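Local coordinates for protein exoenzyme S (Pseudomonas aeruginosa, PDB 6GN8) that is a secreted bacterial toxin whose C-terminal domain probably transfers ADP-ribose from NAD to host proteins, while a separate domain probably stimulates GTP hydrolysis by GTPases, at residues G61-I66 against D70-L75; A94-S99 against L174-T179; G115-A120 against G127-Y132; L184-D189 against T194-E199. The protein carries 2 engineered substitutions. All coordinates share one frame; numbering follows the deposited sequence.

Interaction 1 of 4, residues G61-I66 against D70-L75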
# COMPACT_ATOMS: atom_id res chain seq x y z
N GLY C 61 37.67 -23.35 8.76
CA GLY C 61 38.59 -23.87 7.74
C GLY C 61 38.39 -25.34 7.45
O GLY C 61 38.30 -25.75 6.28
N LEU C 62 38.34 -26.16 8.51
CA LEU C 62 38.13 -27.60 8.43
C LEU C 62 36.83 -27.89 7.69
O LEU C 62 36.81 -28.73 6.78
CB LEU C 62 38.11 -28.22 9.84
CG LEU C 62 39.47 -28.40 10.53
CD1 LEU C 62 39.30 -28.52 12.00
CD2 LEU C 62 40.25 -29.61 9.97
N TYR C 63 35.76 -27.15 8.03
CA TYR C 63 34.47 -27.27 7.36
C TYR C 63 34.60 -26.87 5.89
O TYR C 63 34.27 -27.67 5.03
CB TYR C 63 33.39 -26.40 8.07
CG TYR C 63 32.08 -26.26 7.32
CD1 TYR C 63 31.91 -25.28 6.34
CD2 TYR C 63 30.99 -27.08 7.62
CE1 TYR C 63 30.73 -25.18 5.63
CE2 TYR C 63 29.79 -26.97 6.92
CZ TYR C 63 29.66 -26.01 5.93
OH TYR C 63 28.50 -25.90 5.20
N THR C 64 35.06 -25.64 5.61
CA THR C 64 35.10 -25.10 4.25
C THR C 64 35.93 -25.97 3.33
O THR C 64 35.46 -26.30 2.24
CB THR C 64 35.54 -23.63 4.23
OG1 THR C 64 34.71 -22.92 5.15
CG2 THR C 64 35.41 -23.00 2.85
N GLY C 65 37.12 -26.36 3.79
CA GLY C 65 38.03 -27.17 3.00
C GLY C 65 37.54 -28.56 2.63
O GLY C 65 37.72 -28.98 1.48
N ILE C 66 36.94 -29.32 3.60
CA ILE C 66 36.51 -30.68 3.26
C ILE C 66 35.39 -31.27 4.14
O ILE C 66 34.61 -32.09 3.66
CB ILE C 66 37.75 -31.63 3.27
CG1 ILE C 66 37.48 -32.94 2.49
CG2 ILE C 66 38.30 -31.90 4.68
CD1 ILE C 66 38.69 -33.61 1.91
N ASP C 70 30.75 -34.40 5.17
CA ASP C 70 30.40 -35.35 6.22
C ASP C 70 29.55 -34.69 7.35
O ASP C 70 28.55 -35.29 7.77
CB ASP C 70 31.65 -36.05 6.79
CG ASP C 70 32.61 -35.18 7.59
OD1 ASP C 70 32.38 -35.01 8.81
OD2 ASP C 70 33.60 -34.69 7.00
N LEU C 71 29.91 -33.45 7.80
CA LEU C 71 29.19 -32.77 8.89
C LEU C 71 27.70 -32.50 8.55
O LEU C 71 26.82 -32.92 9.32
CB LEU C 71 29.89 -31.46 9.34
CG LEU C 71 29.16 -30.64 10.42
CD1 LEU C 71 29.00 -31.42 11.73
CD2 LEU C 71 29.88 -29.38 10.69
N ASN C 72 27.45 -31.82 7.43
CA ASN C 72 26.10 -31.46 6.94
C ASN C 72 25.22 -32.69 6.68
O ASN C 72 24.01 -32.62 6.93
CB ASN C 72 26.19 -30.58 5.69
CG ASN C 72 26.57 -29.15 6.00
OD1 ASN C 72 26.46 -28.65 7.14
ND2 ASN C 72 27.02 -28.44 5.00
N ARG C 73 25.82 -33.81 6.21
CA ARG C 73 25.13 -35.08 5.98
C ARG C 73 24.61 -35.60 7.32
O ARG C 73 23.48 -36.08 7.39
CB ARG C 73 26.11 -36.08 5.33
CG ARG C 73 25.59 -37.50 5.06
CD ARG C 73 26.60 -38.32 4.27
NE ARG C 73 27.74 -38.78 5.08
CZ ARG C 73 29.02 -38.54 4.81
NH1 ARG C 73 29.97 -39.03 5.60
NH2 ARG C 73 29.36 -37.81 3.75
N ALA C 74 25.44 -35.51 8.38
CA ALA C 74 25.08 -35.99 9.71
C ALA C 74 23.98 -35.11 10.36
O ALA C 74 23.07 -35.65 10.98
CB ALA C 74 26.31 -36.04 10.60
N LEU C 75 24.07 -33.78 10.19
CA LEU C 75 23.11 -32.80 10.71
C LEU C 75 21.76 -32.97 10.03
O LEU C 75 20.73 -32.99 10.69
CB LEU C 75 23.62 -31.36 10.51
CG LEU C 75 24.82 -30.89 11.36
CD1 LEU C 75 25.44 -29.59 10.77
CD2 LEU C 75 24.42 -30.64 12.80
O HOH W 1 33.62 -34.71 4.10
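Y63 and N72 meet edge-on inside the bend of helix 54-77, where the amide nitrogen N72 ND2 donates to Y63 OH at 2.9 Å. The N-H points at the phenol oxygen at 156°, and the oxygen lies close to the plane of the amide, so the bond also fixes how the asparagine end is rotated. Ring and amide planes are steeply inclined, the asparagine meeting the rim of the ring and not its face. Nearer to CB on the same rim, Y63 CD2 touches L71 CD2 at 4.0 Å. Having CG anti to the backbone N (chi1 170°) swings the ring across the gap between the two helical arms. Away from the ring, one water spans the arms: it donates to I66 O at 2.8 Å and to D70 OD2 at 2.9 Å, and accepts from D70 N. Each polar end has a further partner: Y63 OH bonds S134 OG, N72 OD1 takes the backbone N of Y132, and D70 OD1 receives Q85 NE2. S134 starts a Ser-Thr-Ser sequence which, as in related ADP-ribosyltransferases, probably supports the NAD pocket. A wider pi-type turn at 63-66 accompanies the bend, and the short arms run at 97° to each other. M92 of helix 83-99 packs on both Y63 and L71, while L174 of strand 172-175 rests against Y63.

Interaction 2 of 4, residues A94-S99 against L174-T179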
# COMPACT_ATOMS: atom_id res chain seq x y z
N ALA C 94 30.10 -20.93 17.82
CA ALA C 94 30.74 -19.83 18.56
C ALA C 94 31.08 -18.66 17.62
O ALA C 94 30.83 -17.50 17.98
CB ALA C 94 32.01 -20.34 19.25
N ALA C 95 31.59 -18.97 16.40
CA ALA C 95 31.93 -18.01 15.35
C ALA C 95 30.71 -17.20 14.92
O ALA C 95 30.85 -16.00 14.66
CB ALA C 95 32.52 -18.73 14.13
N PHE C 96 29.51 -17.83 14.82
CA PHE C 96 28.28 -17.14 14.43
C PHE C 96 27.77 -16.28 15.60
O PHE C 96 27.20 -15.20 15.37
CB PHE C 96 27.20 -18.13 13.95
CG PHE C 96 27.42 -18.64 12.53
CD1 PHE C 96 27.07 -17.86 11.43
CD2 PHE C 96 27.94 -19.91 12.30
CE1 PHE C 96 27.31 -18.31 10.13
CE2 PHE C 96 28.18 -20.37 11.00
CZ PHE C 96 27.85 -19.56 9.92
N GLU C 97 28.00 -16.72 16.84
CA GLU C 97 27.60 -15.98 18.04
C GLU C 97 28.29 -14.63 18.10
O GLU C 97 27.63 -13.63 18.33
CB GLU C 97 27.90 -16.78 19.30
CG GLU C 97 26.88 -17.87 19.58
CD GLU C 97 26.87 -18.28 21.04
OE1 GLU C 97 27.65 -19.18 21.41
OE2 GLU C 97 26.08 -17.68 21.81
N LYS C 98 29.60 -14.61 17.83
CA LYS C 98 30.45 -13.42 17.84
C LYS C 98 30.20 -12.49 16.64
O LYS C 98 30.39 -11.28 16.75
CB LYS C 98 31.94 -13.83 17.83
CG LYS C 98 32.39 -14.51 19.12
CD LYS C 98 33.89 -14.79 19.13
CE LYS C 98 34.29 -15.49 20.40
NZ LYS C 98 35.74 -15.81 20.43
N SER C 99 29.79 -13.05 15.50
CA SER C 99 29.65 -12.33 14.24
C SER C 99 28.46 -11.40 14.16
O SER C 99 28.66 -10.25 13.79
CB SER C 99 29.60 -13.30 13.06
OG SER C 99 30.89 -13.87 12.92
N LEU C 174 29.22 -18.37 4.56
CA LEU C 174 28.48 -19.42 5.26
C LEU C 174 27.38 -18.86 6.15
O LEU C 174 27.61 -17.93 6.92
CB LEU C 174 29.42 -20.29 6.12
CG LEU C 174 30.72 -20.77 5.49
CD1 LEU C 174 31.50 -21.59 6.49
CD2 LEU C 174 30.49 -21.55 4.18
N TYR C 175 26.19 -19.46 6.06
CA TYR C 175 25.05 -19.15 6.94
C TYR C 175 24.96 -20.29 7.94
O TYR C 175 25.29 -21.43 7.61
CB TYR C 175 23.73 -18.92 6.15
CG TYR C 175 23.74 -17.57 5.45
CD1 TYR C 175 23.33 -16.42 6.12
CD2 TYR C 175 24.23 -17.44 4.15
CE1 TYR C 175 23.40 -15.17 5.50
CE2 TYR C 175 24.29 -16.20 3.52
CZ TYR C 175 23.88 -15.06 4.21
OH TYR C 175 23.99 -13.83 3.64
N ASN C 176 24.57 -19.95 9.18
CA ASN C 176 24.45 -20.83 10.34
C ASN C 176 23.50 -22.01 10.08
O ASN C 176 22.57 -21.90 9.28
CB ASN C 176 23.94 -20.00 11.53
CG ASN C 176 24.42 -20.43 12.89
OD1 ASN C 176 24.27 -19.71 13.86
ND2 ASN C 176 25.02 -21.59 13.01
N LYS C 177 23.73 -23.14 10.75
CA LYS C 177 22.84 -24.29 10.57
C LYS C 177 21.46 -23.89 11.14
O LYS C 177 21.41 -23.14 12.11
CB LYS C 177 23.42 -25.56 11.23
CG LYS C 177 23.54 -25.50 12.73
CD LYS C 177 23.86 -26.85 13.34
CE LYS C 177 23.88 -26.80 14.86
NZ LYS C 177 25.07 -26.07 15.40
N GLU C 178 20.37 -24.31 10.48
CA GLU C 178 18.98 -24.01 10.87
C GLU C 178 18.62 -22.51 10.70
O GLU C 178 17.72 -22.00 11.38
CB GLU C 178 18.66 -24.50 12.30
CG GLU C 178 18.69 -26.02 12.42
CD GLU C 178 18.47 -26.56 13.82
OE1 GLU C 178 19.34 -27.33 14.30
OE2 GLU C 178 17.44 -26.22 14.45
N THR C 179 19.30 -21.80 9.78
CA THR C 179 19.00 -20.40 9.50
C THR C 179 17.74 -20.35 8.66
O THR C 179 17.70 -20.88 7.54
CB THR C 179 20.17 -19.64 8.84
OG1 THR C 179 21.23 -19.57 9.78
CG2 THR C 179 19.77 -18.21 8.41
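Helix 83-99 packs here on the end of strand 172-175, the middle strand of the small antiparallel sheet in the ADP-ribosyltransferase domain, and on the type II beta turn N176-T179 that follows it. A single side chain from the helix, F96, carries the contact. With CG anti to the carbonyl carbon (chi1 -77°), its ring projects from the helix and turns one face to N176. The amide group of N176 is stacked on the inner part of the ring, the two planes only 12° apart. N176 CB sits 3.8 Å from the centroid of the F96 ring, 11° off the normal, a CH-pi contact over the face. The far end of the ring reaches the strand backbone: F96 CZ is 3.6 Å from Y175 C, and it also touches L174 CB at 4.2 Å. The Y175 side chain leaves the backbone away from the helix and touches L133 and T135 of strand 133-136. Y132 and I159 complete the surroundings of F96, so the aromatic ring is buried between helix, sheet and loop. The turn has its own support, since the T179 hydroxyl OG1 donates to N176 O at 2.7 Å, from above the carbonyl plane. E178 takes the positive phi expected at the third position of a type II turn. At the rim of the ring, near its plane, F96 CE1 comes within 3.2 Å of the carbonyl oxygen L174 O.

Interaction 3 of 4, residues G115-A120 against G127-Y132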
# COMPACT_ATOMS: atom_id res chain seq x y z
N GLY C 115 17.69 -31.49 -5.22
CA GLY C 115 16.92 -30.65 -4.33
C GLY C 115 17.62 -30.36 -3.01
O GLY C 115 18.63 -31.01 -2.66
N ASP C 116 17.11 -29.37 -2.28
CA ASP C 116 17.64 -28.99 -0.98
C ASP C 116 16.48 -28.94 0.02
O ASP C 116 15.38 -29.39 -0.30
CB ASP C 116 18.44 -27.67 -1.04
CG ASP C 116 17.82 -26.51 -1.80
OD1 ASP C 116 16.57 -26.42 -1.84
OD2 ASP C 116 18.58 -25.69 -2.35
N ALA C 117 16.73 -28.39 1.21
CA ALA C 117 15.75 -28.27 2.28
C ALA C 117 14.61 -27.29 1.94
O ALA C 117 13.58 -27.31 2.61
CB ALA C 117 16.44 -27.83 3.55
N PHE C 118 14.78 -26.44 0.91
CA PHE C 118 13.78 -25.43 0.56
C PHE C 118 12.80 -25.92 -0.49
O PHE C 118 11.86 -25.20 -0.81
CB PHE C 118 14.45 -24.13 0.13
CG PHE C 118 15.35 -23.62 1.23
CD1 PHE C 118 14.82 -22.96 2.33
CD2 PHE C 118 16.72 -23.88 1.20
CE1 PHE C 118 15.65 -22.55 3.37
CE2 PHE C 118 17.53 -23.48 2.26
CZ PHE C 118 16.99 -22.81 3.33
N ASN C 119 12.97 -27.16 -0.96
CA ASN C 119 12.07 -27.80 -1.92
C ASN C 119 10.66 -27.88 -1.35
O ASN C 119 9.68 -27.64 -2.06
CB ASN C 119 12.57 -29.21 -2.26
CG ASN C 119 13.39 -29.26 -3.51
OD1 ASN C 119 14.34 -28.50 -3.72
ND2 ASN C 119 13.05 -30.19 -4.38
N ALA C 120 10.56 -28.19 -0.05
CA ALA C 120 9.31 -28.34 0.68
C ALA C 120 8.64 -26.99 0.96
O ALA C 120 7.40 -26.93 0.93
CB ALA C 120 9.58 -29.06 1.99
N GLY C 127 11.42 -21.53 5.92
CA GLY C 127 11.96 -22.84 6.26
C GLY C 127 13.46 -22.74 6.49
O GLY C 127 14.02 -21.65 6.40
N HIS C 128 14.14 -23.87 6.77
CA HIS C 128 15.59 -23.84 7.01
C HIS C 128 16.27 -25.17 6.70
O HIS C 128 15.65 -26.23 6.73
CB HIS C 128 15.91 -23.43 8.46
CG HIS C 128 15.48 -24.41 9.51
ND1 HIS C 128 14.51 -24.09 10.44
CD2 HIS C 128 15.93 -25.67 9.76
CE1 HIS C 128 14.38 -25.16 11.21
NE2 HIS C 128 15.20 -26.14 10.83
N ASP C 129 17.58 -25.10 6.46
CA ASP C 129 18.41 -26.28 6.25
C ASP C 129 18.96 -26.73 7.62
O ASP C 129 19.37 -25.89 8.42
CB ASP C 129 19.55 -25.97 5.24
CG ASP C 129 20.24 -27.18 4.67
OD1 ASP C 129 20.59 -28.09 5.45
OD2 ASP C 129 20.44 -27.22 3.44
N ASP C 130 18.96 -28.05 7.91
CA ASP C 130 19.49 -28.52 9.20
C ASP C 130 21.02 -28.42 9.23
O ASP C 130 21.60 -28.26 10.32
CB ASP C 130 19.03 -29.95 9.51
CG ASP C 130 17.62 -30.06 10.04
OD1 ASP C 130 16.99 -28.99 10.31
OD2 ASP C 130 17.13 -31.20 10.22
N GLY C 131 21.64 -28.51 8.06
CA GLY C 131 23.08 -28.33 7.94
C GLY C 131 23.44 -26.87 7.79
O GLY C 131 22.55 -26.02 7.70
N TYR C 132 24.74 -26.56 7.77
CA TYR C 132 25.20 -25.19 7.50
C TYR C 132 24.94 -24.90 6.02
O TYR C 132 24.89 -25.84 5.21
CB TYR C 132 26.68 -25.03 7.87
CG TYR C 132 26.92 -25.07 9.36
CD1 TYR C 132 27.14 -26.28 10.02
CD2 TYR C 132 26.92 -23.90 10.12
CE1 TYR C 132 27.29 -26.32 11.41
CE2 TYR C 132 27.08 -23.94 11.50
CZ TYR C 132 27.29 -25.15 12.14
OH TYR C 132 27.49 -25.18 13.49
O HOH W 2 20.01 -29.15 1.53
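A117 and D129 come within 5.2 Å of each other, CA to CA, yet a methyl group and a water join them in place of any direct hydrogen bond. A117 CB presses on the backbone opposite, 3.7 Å from D129 CA and 3.6 Å from H128 O. The water donates to D129 OD2 at 2.7 Å and accepts only a weak bond from A117 N. Next along the turn, F118 has CG anti to its carbonyl carbon (chi1 -58°), which sends the ring toward G127 and H128. Its rim meets G127, F118 CE1 lying 3.6 Å from G127 O near the ring plane. Both segments are shaped by Asx turns: D116 OD1 accepts from F118 N at the start of a type I turn, and D129 OD1 accepts from G131 N at 2.8 Å, on the anti side of its carboxylate. D129 OD1 also forms a salt bridge with R76 of helix 54-77, which probably favours the charged carboxylate. G127 belongs to outer strand 126-128 of the five-stranded sheet and bonds through its backbone to M181 of strand 180-188. Strand 194-200, the next one inward, supplies R196 and L198 against the F118 ring.

Interaction 4 of 4, residues L184-D189 against T194-E199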
# COMPACT_ATOMS: atom_id res chain seq x y z
N LEU C 184 11.49 -16.19 -1.57
CA LEU C 184 10.92 -15.03 -2.26
C LEU C 184 10.37 -15.40 -3.64
O LEU C 184 9.50 -14.71 -4.17
CB LEU C 184 12.00 -13.93 -2.40
CG LEU C 184 12.50 -13.24 -1.10
CD1 LEU C 184 13.26 -12.02 -1.42
CD2 LEU C 184 11.34 -12.89 -0.15
N LEU C 185 10.95 -16.42 -4.27
CA LEU C 185 10.60 -16.90 -5.60
C LEU C 185 11.15 -18.29 -5.78
O LEU C 185 12.32 -18.54 -5.42
CB LEU C 185 11.17 -15.96 -6.68
CG LEU C 185 10.87 -16.28 -8.15
CD1 LEU C 185 9.46 -15.84 -8.55
CD2 LEU C 185 11.91 -15.67 -9.07
N SER C 186 10.31 -19.19 -6.31
CA SER C 186 10.65 -20.55 -6.69
C SER C 186 10.03 -20.80 -8.04
O SER C 186 8.82 -20.74 -8.20
CB SER C 186 10.23 -21.59 -5.67
OG SER C 186 10.98 -22.76 -5.96
N ALA C 187 10.88 -20.99 -9.02
CA ALA C 187 10.49 -21.13 -10.40
C ALA C 187 11.36 -22.13 -11.04
O ALA C 187 12.43 -22.42 -10.53
CB ALA C 187 10.64 -19.79 -11.10
N SER C 188 10.90 -22.68 -12.14
CA SER C 188 11.59 -23.62 -13.01
C SER C 188 11.81 -22.99 -14.40
O SER C 188 10.92 -22.32 -14.94
CB SER C 188 10.77 -24.90 -13.15
OG SER C 188 11.43 -25.85 -13.96
N ASP C 189 13.04 -23.16 -14.92
CA ASP C 189 13.60 -22.94 -16.25
C ASP C 189 12.88 -23.81 -17.27
O ASP C 189 12.40 -24.89 -16.89
CB ASP C 189 15.08 -23.52 -16.23
CG ASP C 189 16.24 -22.58 -16.28
OD1 ASP C 189 16.03 -21.36 -16.54
OD2 ASP C 189 17.37 -23.04 -16.12
N THR C 194 15.47 -25.59 -11.25
CA THR C 194 14.78 -24.83 -10.22
C THR C 194 15.65 -23.60 -9.92
O THR C 194 16.84 -23.74 -9.62
CB THR C 194 14.46 -25.71 -8.98
OG1 THR C 194 13.57 -26.74 -9.39
CG2 THR C 194 13.81 -24.90 -7.84
N ARG C 195 15.06 -22.42 -10.06
CA ARG C 195 15.69 -21.12 -9.89
C ARG C 195 14.97 -20.43 -8.75
O ARG C 195 13.78 -20.14 -8.86
CB ARG C 195 15.61 -20.32 -11.19
CG ARG C 195 16.15 -21.10 -12.39
CD ARG C 195 17.49 -20.57 -12.76
NE ARG C 195 18.17 -21.35 -13.78
CZ ARG C 195 19.44 -21.14 -14.11
NH1 ARG C 195 20.02 -21.88 -15.03
NH2 ARG C 195 20.13 -20.19 -13.50
N ARG C 196 15.71 -20.23 -7.63
CA ARG C 196 15.15 -19.74 -6.39
C ARG C 196 15.81 -18.48 -5.88
O ARG C 196 16.99 -18.24 -6.13
CB ARG C 196 15.27 -20.83 -5.28
CG ARG C 196 13.91 -21.30 -4.80
CD ARG C 196 13.91 -22.11 -3.53
NE ARG C 196 13.73 -23.53 -3.79
CZ ARG C 196 14.71 -24.43 -3.68
NH1 ARG C 196 15.93 -24.04 -3.30
NH2 ARG C 196 14.47 -25.70 -3.93
N VAL C 197 15.05 -17.71 -5.11
CA VAL C 197 15.54 -16.51 -4.44
C VAL C 197 15.20 -16.69 -2.97
O VAL C 197 14.03 -16.90 -2.61
CB VAL C 197 15.02 -15.18 -5.05
CG1 VAL C 197 15.57 -13.98 -4.29
CG2 VAL C 197 15.39 -15.09 -6.53
N LEU C 198 16.24 -16.71 -2.11
CA LEU C 198 16.04 -16.88 -0.67
C LEU C 198 16.47 -15.64 0.05
O LEU C 198 17.43 -14.98 -0.34
CB LEU C 198 16.84 -18.07 -0.11
CG LEU C 198 16.60 -19.46 -0.66
CD1 LEU C 198 17.71 -20.41 -0.16
CD2 LEU C 198 15.26 -20.01 -0.21
N GLU C 199 15.81 -15.37 1.15
CA GLU C 199 16.19 -14.23 1.97
C GLU C 199 16.20 -14.65 3.44
O GLU C 199 15.32 -15.39 3.87
CB GLU C 199 15.23 -13.06 1.70
CG GLU C 199 15.32 -11.93 2.69
CD GLU C 199 14.13 -10.99 2.64
OE1 GLU C 199 12.98 -11.46 2.83
OE2 GLU C 199 14.34 -9.78 2.42
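L185 and A187 pair with V197 and R195 as antiparallel hydrogen-bonded positions, the short strand axes 4.5 Å apart at closest and 166° between their directions. The R195-A187 pair is bonded both ways: R195 N to A187 O at 2.7 Å, and A187 N to R195 O at 3.0 Å. Beyond it, V197 N donates to L185 O at 2.9 Å, whereas V197 O is taken by L184 N at 2.8 Å. L184 and L185 thus share one partner, V197, which makes a classic beta bulge in the hairpin of strands 180-188 and 194-200, two inner strands of the five-stranded sheet. The corner at the bulge lays L184 over the facing strand, its CB 4.0 Å from V197 CG1 and its branch against E199 CB. Near the turn, R195 and D189 form a salt bridge: the arginine chain, bent at chi2 (-105°), turns its guanidinium back side-on, NE and NH1 both meeting D189 OD2, at 3.0 Å from NE. Carboxylate and guanidinium planes are 57° apart. On the sheet face carrying S186 and T194, S186 OG lies 3.5 Å from R196 CG, while the R196 guanidinium salt-bridges D116. L185, A187 and V197 share the other face and pack against another protein of the assembly, whose aromatic and basic side chains hydrogen-bond and salt-bridge E199 OE2 respectively.

Interactions 1 and 2 belong to the helical side of the domain and are buried; they touch where L174 packs on T64 and K177 on L75. Interaction 1 relies on polar side-chain and water bonds inside one bent helix, interaction 2 on stacking of a ring from helix 83-99. Interaction 3, only partly buried, lies between the helical side and the five-stranded sheet: D129 O receives E178 N of interaction 2, and Y132 OH bonds K177 NZ. It shares that sheet with interaction 4, which alone is built on paired strand backbones and is buried partly because another protein covers one of its sheet faces. The centres of interactions 1 and 4 lie about 25 Å apart.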